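Local coordinates for protein 26S proteasome regulatory subunit RPN10 (Schizosaccharomyces pombe, PDB 2X5N) that protects ubiquitin chains from disassembly by deubiquitinating enzymes and so promotes protein degradation, as a subunit of the 26S proteasome, at residues T5-D10 / N46-M51; S12-N17 / G114-E119; M51-N56 / A84-G89; R106-A111 / N135-I140. One frame throughout, in Å; residues are numbered along the deposited sequence.

Interaction 1: T5-D10 / N46-M51; sequences TMILID and NMCGLM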
loop_
_atom_site.group_PDB
_atom_site.type_symbol
_atom_site.label_atom_id
_atom_site.label_comp_id
_atom_site.label_asym_id
_atom_site.label_seq_id
_atom_site.Cartn_x
_atom_site.Cartn_y
_atom_site.Cartn_z
ATOM N N THR A 5 -0.690 -10.019 1.584
ATOM C CA THR A 5 -0.651 -8.562 1.554
ATOM C C THR A 5 -0.949 -8.068 0.158
ATOM O O THR A 5 -0.276 -8.454 -0.804
ATOM C CB THR A 5 0.744 -8.035 1.961
ATOM O OG1 THR A 5 1.097 -8.521 3.261
ATOM C CG2 THR A 5 0.805 -6.523 1.997
ATOM N N MET A 6 -1.952 -7.201 0.051
ATOM C CA MET A 6 -2.183 -6.474 -1.187
ATOM C C MET A 6 -1.478 -5.133 -1.090
ATOM O O MET A 6 -1.753 -4.356 -0.169
ATOM C CB MET A 6 -3.670 -6.252 -1.457
ATOM C CG MET A 6 -4.460 -7.519 -1.787
ATOM S SD MET A 6 -3.894 -8.393 -3.245
ATOM C CE MET A 6 -4.088 -7.223 -4.488
ATOM N N ILE A 7 -0.569 -4.890 -2.030
ATOM C CA ILE A 7 0.175 -3.645 -2.123
ATOM C C ILE A 7 -0.490 -2.771 -3.189
ATOM O O ILE A 7 -0.644 -3.182 -4.320
ATOM C CB ILE A 7 1.683 -3.884 -2.433
ATOM C CG1 ILE A 7 2.312 -4.779 -1.345
ATOM C CG2 ILE A 7 2.366 -2.551 -2.504
ATOM C CD1 ILE A 7 3.694 -5.290 -1.633
ATOM N N LEU A 8 -0.914 -1.581 -2.772
ATOM C CA LEU A 8 -1.675 -0.665 -3.594
ATOM C C LEU A 8 -0.810 0.537 -3.925
ATOM O O LEU A 8 -0.409 1.297 -3.025
ATOM C CB LEU A 8 -2.918 -0.176 -2.843
ATOM C CG LEU A 8 -4.159 -1.077 -2.920
ATOM C CD1 LEU A 8 -3.847 -2.537 -2.546
ATOM C CD2 LEU A 8 -5.264 -0.544 -2.018
ATOM N N ILE A 9 -0.527 0.709 -5.209
ATOM C CA ILE A 9 0.292 1.829 -5.675
ATOM C C ILE A 9 -0.593 2.930 -6.228
ATOM O O ILE A 9 -1.632 2.680 -6.843
ATOM C CB ILE A 9 1.364 1.409 -6.714
ATOM C CG1 ILE A 9 0.779 0.762 -7.984
ATOM C CG2 ILE A 9 2.382 0.495 -6.028
ATOM C CD1 ILE A 9 1.805 0.591 -9.036
ATOM N N ASP A 10 -0.173 4.156 -5.964
ATOM C CA ASP A 10 -0.814 5.335 -6.508
ATOM C C ASP A 10 -0.164 5.633 -7.864
ATOM O O ASP A 10 1.023 5.975 -7.938
ATOM C CB ASP A 10 -0.673 6.488 -5.505
ATOM C CG ASP A 10 -1.467 7.732 -5.875
ATOM O OD1 ASP A 10 -1.805 7.925 -7.062
ATOM O OD2 ASP A 10 -1.735 8.529 -4.946
ATOM N N ASN A 46 4.107 -16.615 2.897
ATOM C CA ASN A 46 3.503 -15.305 2.654
ATOM C C ASN A 46 3.447 -15.013 1.167
ATOM O O ASN A 46 4.337 -15.403 0.401
ATOM C CB ASN A 46 4.286 -14.209 3.357
ATOM C CG ASN A 46 4.016 -14.159 4.840
ATOM O OD1 ASN A 46 3.202 -14.915 5.359
ATOM N ND2 ASN A 46 4.688 -13.254 5.536
ATOM N N MET A 47 2.396 -14.313 0.771
ATOM C CA MET A 47 2.178 -13.930 -0.612
ATOM C C MET A 47 1.822 -12.460 -0.652
ATOM O O MET A 47 1.226 -11.937 0.278
ATOM C CB MET A 47 0.978 -14.688 -1.179
ATOM C CG MET A 47 1.085 -16.170 -1.027
ATOM S SD MET A 47 2.006 -16.826 -2.403
ATOM C CE MET A 47 0.662 -17.213 -3.522
ATOM N N CYS A 48 2.134 -11.816 -1.766
ATOM C CA CYS A 48 1.775 -10.438 -2.054
ATOM C C CYS A 48 1.099 -10.277 -3.388
ATOM O O CYS A 48 1.511 -10.934 -4.343
ATOM C CB CYS A 48 2.898 -9.410 -1.900
ATOM S SG CYS A 48 3.803 -9.427 -0.396
ATOM N N GLY A 49 0.137 -9.373 -3.476
ATOM C CA GLY A 49 -0.462 -9.014 -4.741
ATOM C C GLY A 49 -0.294 -7.517 -4.952
ATOM O O GLY A 49 0.116 -6.788 -4.033
ATOM N N LEU A 50 -0.610 -7.069 -6.155
ATOM C CA LEU A 50 -0.344 -5.709 -6.577
ATOM C C LEU A 50 -1.596 -5.123 -7.219
ATOM O O LEU A 50 -2.197 -5.730 -8.106
ATOM C CB LEU A 50 0.813 -5.658 -7.577
ATOM C CG LEU A 50 1.212 -4.269 -8.048
ATOM C CD1 LEU A 50 1.745 -3.442 -6.892
ATOM C CD2 LEU A 50 2.252 -4.346 -9.165
ATOM N N MET A 51 -1.963 -3.930 -6.773
ATOM C CA MET A 51 -3.063 -3.174 -7.335
ATOM C C MET A 51 -2.636 -1.744 -7.535
ATOM O O MET A 51 -1.749 -1.243 -6.849
ATOM C CB MET A 51 -4.245 -3.097 -6.355
ATOM C CG MET A 51 -5.095 -4.294 -6.291
ATOM S SD MET A 51 -6.415 -4.006 -5.107
ATOM C CE MET A 51 -7.231 -2.566 -5.750
HETATM O O HOH W 1 2.340 -10.971 2.723
#
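Thr-5 to Ile-9 and Met-47 to Met-51 run as parallel neighbouring strands, their axes 4.6 Å apart and inclined by 27°, with five N-H...O=C bonds passing alternately from one to the other. The straightest goes from Ile-7 N to Gly-49 O, 2.8 Å long. At the start of the pairing a water joins the hydroxyl OG1 of Thr-5 to Met-47 O, the same carbonyl that accepts from Thr-5 N, so one oxygen takes two donors. Thr-5, Cys-48, Ile-7 and Leu-50 share one face of the sheet; Met-6, Leu-8 and Met-51 share the other. Met-6 folds back over the neighbouring strand: bends at chi2 and chi3, both -60°, carry SD across Gly-49 CA at 3.8 Å and set CE against Met-51 CG at 3.6 Å, the two chains crossing at about a right angle. A side chain on Gly-49 would run into that sulfur, which is why a glycine suits the place. Strand 3-9, helix 24-42 and strand 47-52 form a beta-alpha-beta unit of the von Willebrand A fold; that helix and helix 68-75 cover the Ile-7 face, while helix 86-98 packs on the methionines. An alanine in place of Met-6 is likely to open a gap above Gly-49 and leave Met-51 CG without its methyl neighbour. Leu-8 lies alongside Met-51, its CD1 3.9 Å from Met-51 CB. Farther on, Leu-50, with CG trans to the backbone N (chi1 -178°), reaches CD1 to Ile-9 CG2 at 4.1 Å.

Interaction 2: S12-N17 / G114-E119; sequences SEWMIN and GSPIVE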
loop_
_atom_site.group_PDB
_atom_site.type_symbol
_atom_site.label_atom_id
_atom_site.label_comp_id
_atom_site.label_asym_id
_atom_site.label_seq_id
_atom_site.Cartn_x
_atom_site.Cartn_y
_atom_site.Cartn_z
ATOM N N SER A 12 -1.766 7.889 -9.954
ATOM C CA SER A 12 -2.476 9.093 -10.385
ATOM C C SER A 12 -1.525 10.144 -10.944
ATOM O O SER A 12 -0.301 10.049 -10.800
ATOM C CB SER A 12 -3.276 9.707 -9.233
ATOM O OG SER A 12 -2.441 10.410 -8.339
ATOM N N GLU A 13 -2.100 11.177 -11.563
ATOM C CA GLU A 13 -1.322 12.272 -12.122
ATOM C C GLU A 13 -0.502 13.009 -11.045
ATOM O O GLU A 13 0.502 13.623 -11.365
ATOM C CB GLU A 13 -2.215 13.253 -12.880
ATOM C CG GLU A 13 -3.242 13.957 -12.012
ATOM C CD GLU A 13 -4.295 14.691 -12.795
ATOM O OE1 GLU A 13 -4.023 15.136 -13.927
ATOM O OE2 GLU A 13 -5.411 14.835 -12.262
ATOM N N TRP A 14 -0.912 12.901 -9.783
ATOM C CA TRP A 14 -0.189 13.556 -8.688
ATOM C C TRP A 14 1.205 12.953 -8.497
ATOM O O TRP A 14 2.078 13.563 -7.897
ATOM C CB TRP A 14 -0.997 13.439 -7.392
ATOM C CG TRP A 14 -2.229 14.272 -7.428
ATOM C CD1 TRP A 14 -3.381 14.008 -8.110
ATOM C CD2 TRP A 14 -2.411 15.521 -6.790
ATOM N NE1 TRP A 14 -4.267 15.026 -7.931
ATOM C CE2 TRP A 14 -3.698 15.973 -7.125
ATOM C CE3 TRP A 14 -1.616 16.302 -5.955
ATOM C CZ2 TRP A 14 -4.216 17.176 -6.644
ATOM C CZ3 TRP A 14 -2.130 17.504 -5.483
ATOM C CH2 TRP A 14 -3.411 17.919 -5.831
ATOM N N MET A 15 1.408 11.748 -9.005
ATOM C CA MET A 15 2.636 11.019 -8.779
ATOM C C MET A 15 3.728 11.380 -9.806
ATOM O O MET A 15 4.830 10.893 -9.703
ATOM C CB MET A 15 2.330 9.509 -8.758
ATOM C CG MET A 15 1.341 9.135 -7.658
ATOM S SD MET A 15 1.999 9.386 -5.980
ATOM C CE MET A 15 3.090 7.978 -5.817
ATOM N N ILE A 16 3.340 12.190 -10.794
ATOM C CA ILE A 16 4.263 12.777 -11.750
ATOM C C ILE A 16 4.724 14.089 -11.132
ATOM O O ILE A 16 4.386 15.185 -11.556
ATOM C CB ILE A 16 3.594 13.058 -13.093
ATOM C CG1 ILE A 16 2.822 11.829 -13.589
ATOM C CG2 ILE A 16 4.641 13.471 -14.126
ATOM C CD1 ILE A 16 1.842 12.123 -14.736
ATOM N N ASN A 17 5.462 13.962 -10.066
ATOM C CA ASN A 17 6.097 15.097 -9.460
ATOM C C ASN A 17 7.504 14.723 -9.043
ATOM O O ASN A 17 7.702 13.645 -8.504
ATOM C CB ASN A 17 5.223 15.392 -8.255
ATOM C CG ASN A 17 5.517 16.714 -7.613
ATOM O OD1 ASN A 17 6.657 17.169 -7.579
ATOM N ND2 ASN A 17 4.476 17.365 -7.127
ATOM N N GLY A 114 -0.313 9.477 -2.527
ATOM C CA GLY A 114 0.419 10.669 -2.945
ATOM C C GLY A 114 -0.489 11.668 -3.615
ATOM O O GLY A 114 -0.026 12.558 -4.331
ATOM N N SER A 115 -1.775 11.559 -3.314
ATOM C CA SER A 115 -2.812 12.341 -3.960
ATOM C C SER A 115 -3.910 12.636 -2.945
ATOM O O SER A 115 -4.109 11.886 -1.998
ATOM C CB SER A 115 -3.422 11.540 -5.099
ATOM O OG SER A 115 -3.772 10.267 -4.610
ATOM N N PRO A 116 -4.680 13.704 -3.170
ATOM C CA PRO A 116 -5.843 13.939 -2.329
ATOM C C PRO A 116 -6.810 12.791 -2.180
ATOM O O PRO A 116 -7.123 12.188 -3.189
ATOM C CB PRO A 116 -6.397 15.296 -2.776
ATOM C CG PRO A 116 -5.317 15.903 -3.591
ATOM C CD PRO A 116 -4.520 14.756 -4.187
ATOM N N ILE A 117 -7.260 12.465 -0.989
ATOM C CA ILE A 117 -8.206 11.359 -0.865
ATOM C C ILE A 117 -9.602 11.802 -1.295
ATOM O O ILE A 117 -10.086 12.836 -0.869
ATOM C CB ILE A 117 -8.183 10.791 0.538
ATOM C CG1 ILE A 117 -6.850 10.069 0.740
ATOM C CG2 ILE A 117 -9.354 9.827 0.769
ATOM C CD1 ILE A 117 -6.620 9.543 2.122
ATOM N N VAL A 118 -10.262 11.023 -2.146
ATOM C CA VAL A 118 -11.539 11.458 -2.676
ATOM C C VAL A 118 -12.635 11.368 -1.599
ATOM O O VAL A 118 -13.474 12.240 -1.519
ATOM C CB VAL A 118 -11.913 10.673 -3.965
ATOM C CG1 VAL A 118 -12.038 9.183 -3.687
ATOM C CG2 VAL A 118 -13.192 11.232 -4.578
ATOM N N GLU A 119 -12.609 10.335 -0.758
ATOM C CA GLU A 119 -13.544 10.218 0.370
ATOM C C GLU A 119 -13.402 11.362 1.370
ATOM O O GLU A 119 -12.292 11.818 1.648
ATOM C CB GLU A 119 -13.322 8.897 1.110
ATOM C CG GLU A 119 -13.886 7.685 0.374
ATOM C CD GLU A 119 -13.042 7.247 -0.812
ATOM O OE1 GLU A 119 -11.829 7.527 -0.875
ATOM O OE2 GLU A 119 -13.589 6.577 -1.692
#
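Pro-116 lays its ring on the indole of Trp-14 unusually closely: CD stands 3.3 Å from the centroid of the six-membered ring, only 13° off the ring normal, a CH-pi contact over the face. Pro-116 CG follows it toward the outer rim, 3.5 Å from Trp-14 CZ2, and the two side chains cross at about a right angle. Proline suits this place because its CD, next to the ring nitrogen, carries somewhat polarised hydrogens toward the pi cloud. At the other end of the indole, Ser-115 CB comes obliquely to Trp-14 CG at 3.8 Å, and Gly-114 O lies 3.3 Å from Trp-14 CB. Met-15 curls through successive bends to bring SD to Gly-114 CA at 3.7 Å, where any side chain would collide with the sulfur. Ser-12 holds its OG between the backbone N and the carbonyl carbon (chi1 77°), from where it accepts from Trp-14 N, an ST turn leading into the 3-10 segment 13-15. The hydroxyls of Ser-12 and Ser-115 are each tied to a different carboxylate oxygen of Asp-10. At the C-terminal edge of the von Willebrand A domain's parallel strands, the contact joins the loop between strand 3-9 and helix 24-42 to that between strand 106-113 and helix 121-133.

Interaction 3: M51-N56 / A84-G89; sequences MTIGDN and AKFGDG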
loop_
_atom_site.group_PDB
_atom_site.type_symbol
_atom_site.label_atom_id
_atom_site.label_comp_id
_atom_site.label_asym_id
_atom_site.label_seq_id
_atom_site.Cartn_x
_atom_site.Cartn_y
_atom_site.Cartn_z
ATOM N N MET A 51 -1.963 -3.930 -6.773
ATOM C CA MET A 51 -3.063 -3.174 -7.335
ATOM C C MET A 51 -2.636 -1.744 -7.535
ATOM O O MET A 51 -1.749 -1.243 -6.849
ATOM C CB MET A 51 -4.245 -3.097 -6.355
ATOM C CG MET A 51 -5.095 -4.294 -6.291
ATOM S SD MET A 51 -6.415 -4.006 -5.107
ATOM C CE MET A 51 -7.231 -2.566 -5.750
ATOM N N THR A 52 -3.296 -1.074 -8.463
ATOM C CA THR A 52 -3.253 0.373 -8.551
ATOM C C THR A 52 -4.475 1.008 -7.896
ATOM O O THR A 52 -5.515 0.358 -7.713
ATOM C CB THR A 52 -3.284 0.828 -10.011
ATOM O OG1 THR A 52 -4.545 0.429 -10.576
ATOM C CG2 THR A 52 -2.147 0.249 -10.809
ATOM N N ILE A 53 -4.364 2.301 -7.564
ATOM C CA ILE A 53 -5.537 3.060 -7.136
ATOM C C ILE A 53 -5.774 4.300 -7.977
ATOM O O ILE A 53 -6.746 5.004 -7.762
ATOM C CB ILE A 53 -5.534 3.408 -5.648
ATOM C CG1 ILE A 53 -4.411 4.392 -5.314
ATOM C CG2 ILE A 53 -5.393 2.157 -4.815
ATOM C CD1 ILE A 53 -4.548 5.075 -3.958
ATOM N N GLY A 54 -4.945 4.507 -8.988
ATOM C CA GLY A 54 -5.048 5.686 -9.822
ATOM C C GLY A 54 -5.491 5.391 -11.229
ATOM O O GLY A 54 -6.194 4.386 -11.503
ATOM N N ASP A 55 -5.150 6.311 -12.125
ATOM C CA ASP A 55 -5.686 6.201 -13.476
ATOM C C ASP A 55 -7.192 6.018 -13.530
ATOM O O ASP A 55 -7.686 5.241 -14.338
ATOM C CB ASP A 55 -4.825 5.344 -14.426
ATOM C CG ASP A 55 -5.174 5.488 -15.881
ATOM O OD1 ASP A 55 -5.717 6.540 -16.289
ATOM O OD2 ASP A 55 -4.856 4.510 -16.603
ATOM N N ASN A 56 -7.895 6.656 -12.595
ATOM C CA ASN A 56 -9.344 6.625 -12.638
ATOM C C ASN A 56 -10.109 5.426 -12.131
ATOM O O ASN A 56 -11.316 5.460 -11.978
ATOM C CB ASN A 56 -9.946 7.243 -13.906
ATOM C CG ASN A 56 -9.332 8.560 -14.253
ATOM O OD1 ASN A 56 -9.395 9.509 -13.468
ATOM N ND2 ASN A 56 -8.735 8.644 -15.445
ATOM N N ALA A 84 -6.953 9.419 -8.362
ATOM C CA ALA A 84 -6.833 8.327 -7.412
ATOM C C ALA A 84 -8.181 8.061 -6.767
ATOM O O ALA A 84 -8.918 8.997 -6.437
ATOM C CB ALA A 84 -5.814 8.674 -6.360
ATOM N N LYS A 85 -8.451 6.783 -6.529
ATOM C CA LYS A 85 -9.696 6.335 -5.925
ATOM C C LYS A 85 -9.365 5.471 -4.724
ATOM O O LYS A 85 -9.454 4.249 -4.779
ATOM C CB LYS A 85 -10.474 5.514 -6.943
ATOM C CG LYS A 85 -10.707 6.245 -8.256
ATOM C CD LYS A 85 -11.696 7.345 -8.068
ATOM C CE LYS A 85 -12.049 7.998 -9.394
ATOM N NZ LYS A 85 -13.189 8.938 -9.215
ATOM N N PHE A 86 -9.001 6.125 -3.628
ATOM C CA PHE A 86 -8.500 5.443 -2.441
ATOM C C PHE A 86 -9.504 4.439 -1.859
ATOM O O PHE A 86 -9.191 3.256 -1.676
ATOM C CB PHE A 86 -8.112 6.464 -1.373
ATOM C CG PHE A 86 -7.674 5.833 -0.087
ATOM C CD1 PHE A 86 -6.415 5.269 0.042
ATOM C CD2 PHE A 86 -8.519 5.802 1.013
ATOM C CE1 PHE A 86 -6.018 4.663 1.232
ATOM C CE2 PHE A 86 -8.118 5.217 2.207
ATOM C CZ PHE A 86 -6.872 4.655 2.306
ATOM N N GLY A 87 -10.725 4.893 -1.581
ATOM C CA GLY A 87 -11.708 4.008 -0.965
ATOM C C GLY A 87 -12.093 2.833 -1.864
ATOM O O GLY A 87 -12.208 1.700 -1.413
ATOM N N ASP A 88 -12.315 3.097 -3.144
ATOM C CA ASP A 88 -12.573 2.000 -4.076
ATOM C C ASP A 88 -11.421 1.009 -4.042
ATOM O O ASP A 88 -11.634 -0.200 -4.079
ATOM C CB ASP A 88 -12.742 2.507 -5.513
ATOM C CG ASP A 88 -14.068 3.181 -5.764
ATOM O OD1 ASP A 88 -15.024 3.018 -4.993
ATOM O OD2 ASP A 88 -14.179 3.845 -6.802
ATOM N N GLY A 89 -10.182 1.512 -3.991
ATOM C CA GLY A 89 -9.017 0.641 -3.968
ATOM C C GLY A 89 -8.982 -0.264 -2.745
ATOM O O GLY A 89 -8.736 -1.462 -2.886
HETATM O O HOH W 2 -12.369 9.623 -12.107
#
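Ile-53 O accepts a 2.8 Å hydrogen bond from Lys-85 N, which approaches nearly along the C=O axis, and the same oxygen receives a CA-H...O contact from Ala-84 CA at 3.3 Å. Two successive residues of the loop before helix 86-98 thus grip one carbonyl just beyond the end of strand 47-52. Lys-85 is at the N-cap position of that helix, so the bond ties the helix start to the end of the strand. The backbones come close here, Gly-54 CA lying 4.0 Å from Ala-84 CA. The side chain of Ile-53 points into the first helical turn and splits there. Its CG1 takes the position between the backbone N and carbonyl carbon (chi1 67°), which sends CD1 to the edge of the Phe-86 ring, 4.4 Å from CD1 of that residue, while CG2 rests on Gly-89 CA at 4.0 Å. A beta carbon on Gly-89 would collide with CG2, so the absence of a side chain lets strand end and helix meet. Met-51 adds its methyl, CE standing 3.4 Å from Gly-89 O. On the outer side, Lys-85 bends at chi2 and runs its CE past Asn-56 O at 3.7 Å; Asn-56 OD1 itself is bonded to Asn-83 N. Such docking of a helix start against the C-terminal end of a sheet strand is characteristic of the Rossmann-like alpha/beta architecture of von Willebrand A domains.

Interaction 4: R106-A111 / N135-I140; sequences RQRIVA and NVAIDI. With SO4 (sulfate ion), chain B.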
loop_
_atom_site.group_PDB
_atom_site.type_symbol
_atom_site.label_atom_id
_atom_site.label_comp_id
_atom_site.label_asym_id
_atom_site.label_seq_id
_atom_site.Cartn_x
_atom_site.Cartn_y
_atom_site.Cartn_z
ATOM N N ARG A 106 -3.396 -14.283 7.454
ATOM C CA ARG A 106 -3.991 -13.024 7.846
ATOM C C ARG A 106 -4.079 -12.109 6.635
ATOM O O ARG A 106 -3.429 -12.350 5.619
ATOM C CB ARG A 106 -3.134 -12.363 8.925
ATOM C CG ARG A 106 -2.931 -13.206 10.193
ATOM C CD ARG A 106 -1.761 -12.666 10.982
ATOM N NE ARG A 106 -1.366 -13.464 12.148
ATOM C CZ ARG A 106 -1.900 -13.336 13.355
ATOM N NH1 ARG A 106 -2.898 -12.484 13.555
ATOM N NH2 ARG A 106 -1.453 -14.081 14.357
ATOM N N GLN A 107 -4.867 -11.050 6.752
ATOM C CA GLN A 107 -5.102 -10.151 5.632
ATOM C C GLN A 107 -4.546 -8.765 5.911
ATOM O O GLN A 107 -4.801 -8.182 6.966
ATOM C CB GLN A 107 -6.592 -10.058 5.346
ATOM C CG GLN A 107 -7.254 -11.419 5.039
ATOM C CD GLN A 107 -8.725 -11.245 4.739
ATOM O OE1 GLN A 107 -9.074 -10.758 3.686
ATOM N NE2 GLN A 107 -9.582 -11.612 5.670
ATOM N N ARG A 108 -3.765 -8.252 4.949
ATOM C CA ARG A 108 -3.164 -6.931 5.106
ATOM C C ARG A 108 -3.189 -6.177 3.782
ATOM O O ARG A 108 -3.005 -6.758 2.712
ATOM C CB ARG A 108 -1.715 -7.042 5.608
ATOM C CG ARG A 108 -0.986 -5.681 5.771
ATOM C CD ARG A 108 0.427 -5.839 6.377
ATOM N NE ARG A 108 0.317 -6.287 7.757
ATOM C CZ ARG A 108 0.049 -5.505 8.790
ATOM N NH1 ARG A 108 0.018 -4.190 8.666
ATOM N NH2 ARG A 108 -0.179 -6.056 9.964
ATOM N N ILE A 109 -3.354 -4.866 3.889
ATOM C CA ILE A 109 -3.201 -3.932 2.784
ATOM C C ILE A 109 -2.057 -2.985 3.112
ATOM O O ILE A 109 -1.991 -2.465 4.218
ATOM C CB ILE A 109 -4.502 -3.106 2.580
ATOM C CG1 ILE A 109 -5.622 -4.057 2.160
ATOM C CG2 ILE A 109 -4.263 -1.980 1.570
ATOM C CD1 ILE A 109 -6.983 -3.405 2.128
ATOM N N VAL A 110 -1.159 -2.751 2.150
ATOM C CA VAL A 110 -0.160 -1.666 2.253
ATOM C C VAL A 110 -0.435 -0.719 1.093
ATOM O O VAL A 110 -0.323 -1.131 -0.046
ATOM C CB VAL A 110 1.293 -2.183 2.205
ATOM C CG1 VAL A 110 2.259 -1.012 2.243
ATOM C CG2 VAL A 110 1.535 -3.094 3.387
ATOM N N ALA A 111 -0.855 0.508 1.390
ATOM C CA ALA A 111 -1.267 1.442 0.364
ATOM C C ALA A 111 -0.431 2.708 0.386
ATOM O O ALA A 111 -0.196 3.293 1.452
ATOM C CB ALA A 111 -2.740 1.825 0.549
ATOM N N ASN A 135 -11.151 -7.741 10.061
ATOM C CA ASN A 135 -9.827 -8.260 10.486
ATOM C C ASN A 135 -8.698 -8.057 9.440
ATOM O O ASN A 135 -7.763 -8.825 9.289
ATOM C CB ASN A 135 -9.917 -9.730 10.888
ATOM C CG ASN A 135 -10.607 -9.923 12.224
ATOM O OD1 ASN A 135 -10.376 -9.158 13.165
ATOM N ND2 ASN A 135 -11.450 -10.944 12.319
ATOM N N VAL A 136 -8.842 -6.976 8.722
ATOM C CA VAL A 136 -7.910 -6.525 7.718
ATOM C C VAL A 136 -7.001 -5.445 8.249
ATOM O O VAL A 136 -7.522 -4.389 8.585
ATOM C CB VAL A 136 -8.568 -6.169 6.372
ATOM C CG1 VAL A 136 -7.542 -5.869 5.325
ATOM C CG2 VAL A 136 -9.521 -7.266 5.930
ATOM N N ALA A 137 -5.709 -5.707 8.362
ATOM C CA ALA A 137 -4.752 -4.696 8.782
ATOM C C ALA A 137 -4.392 -3.808 7.609
ATOM O O ALA A 137 -4.511 -4.214 6.453
ATOM C CB ALA A 137 -3.506 -5.358 9.308
ATOM N N ILE A 138 -3.954 -2.594 7.909
ATOM C CA ILE A 138 -3.564 -1.679 6.856
ATOM C C ILE A 138 -2.421 -0.783 7.315
ATOM O O ILE A 138 -2.409 -0.287 8.449
ATOM C CB ILE A 138 -4.760 -0.859 6.343
ATOM C CG1 ILE A 138 -4.323 0.083 5.207
ATOM C CG2 ILE A 138 -5.455 -0.121 7.489
ATOM C CD1 ILE A 138 -5.421 0.477 4.269
ATOM N N ASP A 139 -1.472 -0.606 6.410
ATOM C CA ASP A 139 -0.420 0.388 6.517
ATOM C C ASP A 139 -0.581 1.370 5.371
ATOM O O ASP A 139 -0.857 0.985 4.240
ATOM C CB ASP A 139 0.954 -0.264 6.437
ATOM C CG ASP A 139 1.131 -1.320 7.467
ATOM O OD1 ASP A 139 0.819 -1.046 8.644
ATOM O OD2 ASP A 139 1.583 -2.423 7.097
ATOM N N ILE A 140 -0.399 2.643 5.675
ATOM C CA ILE A 140 -0.444 3.677 4.649
ATOM C C ILE A 140 0.873 4.419 4.631
ATOM O O ILE A 140 1.362 4.841 5.669
ATOM C CB ILE A 140 -1.570 4.676 4.903
ATOM C CG1 ILE A 140 -2.931 3.972 4.789
ATOM C CG2 ILE A 140 -1.487 5.837 3.945
ATOM C CD1 ILE A 140 -4.111 4.842 5.181
HETATM S S SO4 B . 1.424 -16.139 12.810
HETATM O O1 SO4 B . 0.997 -15.512 14.061
HETATM O O2 SO4 B . 2.878 -15.963 12.636
HETATM O O3 SO4 B . 1.106 -17.556 12.911
HETATM O O4 SO4 B . 0.669 -15.538 11.749
HETATM O O HOH W 3 -6.666 -11.245 9.011
HETATM O O HOH W 4 -9.034 -11.863 8.540
#
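Arg-108 NH1 and Asp-139 OD2 form a salt bridge of 2.8 Å, though a bent one (N-H...O 134°), and NH1 comes to OD2 from above the carboxylate plane, 38° out of it. A bend at chi3 (-68°) turns the guanidinium back over the neighbouring strand, where one face lies on Ala-137 CB, 3.5 Å from NH2; a small residue leaves room for it. Glu-3 binds Arg-108 NE and Ser-164 O takes NH1, while Asp-139 OD1 accepts from His-166. A leucine in place of Arg-108 would probably leave the buried Asp-139 OD2 without this counter-charge and remove the salt bridge of Glu-3 to this side chain. Arg-106 grips a sulfate, probably from the crystallisation liquor, with NE to O4 and NH2 to O1, each 2.9 Å. Four backbone bonds, donated by Ala-137, Ile-109, Asp-139 and Ala-111, tie the parallel strands, and a water links Gln-107 N with Asn-135 O where helix 121-133 ends in a Schellman motif. On the face of Ile-109 and Ile-138, branched side chains pack against helices 86-98 and 151-159: Ile-109 CG2 touches Ile-138 CD1 at 3.8 Å. Two parallel strands joined through helix 121-133 make a beta-alpha-beta crossover, the repeating element of the von Willebrand A fold.

Overall arrangement
Interactions 1 and 4, with centres 10 Å apart, lie in one mixed sheet and meet where strands 3-9 and 106-113 pair, Leu-8 N bonding to Val-110 O. Interactions 1, 3 and 4 follow in series along the chain; interaction 3 shares Met-51 with interaction 1 and docks helix 86-98 at the end of strand 47-52. Interaction 2 crosses interactions 1 and 4 in sequence, its centre 18 Å and 20 Å from theirs, and its span encloses interaction 3, 10 Å away. Asp-10 ties interactions 1 and 2 together, and Glu-119 OE1 reaches Gly-87 N. All four lie within the one von Willebrand A domain, two in its sheet and two at the C-terminal edge of its strands.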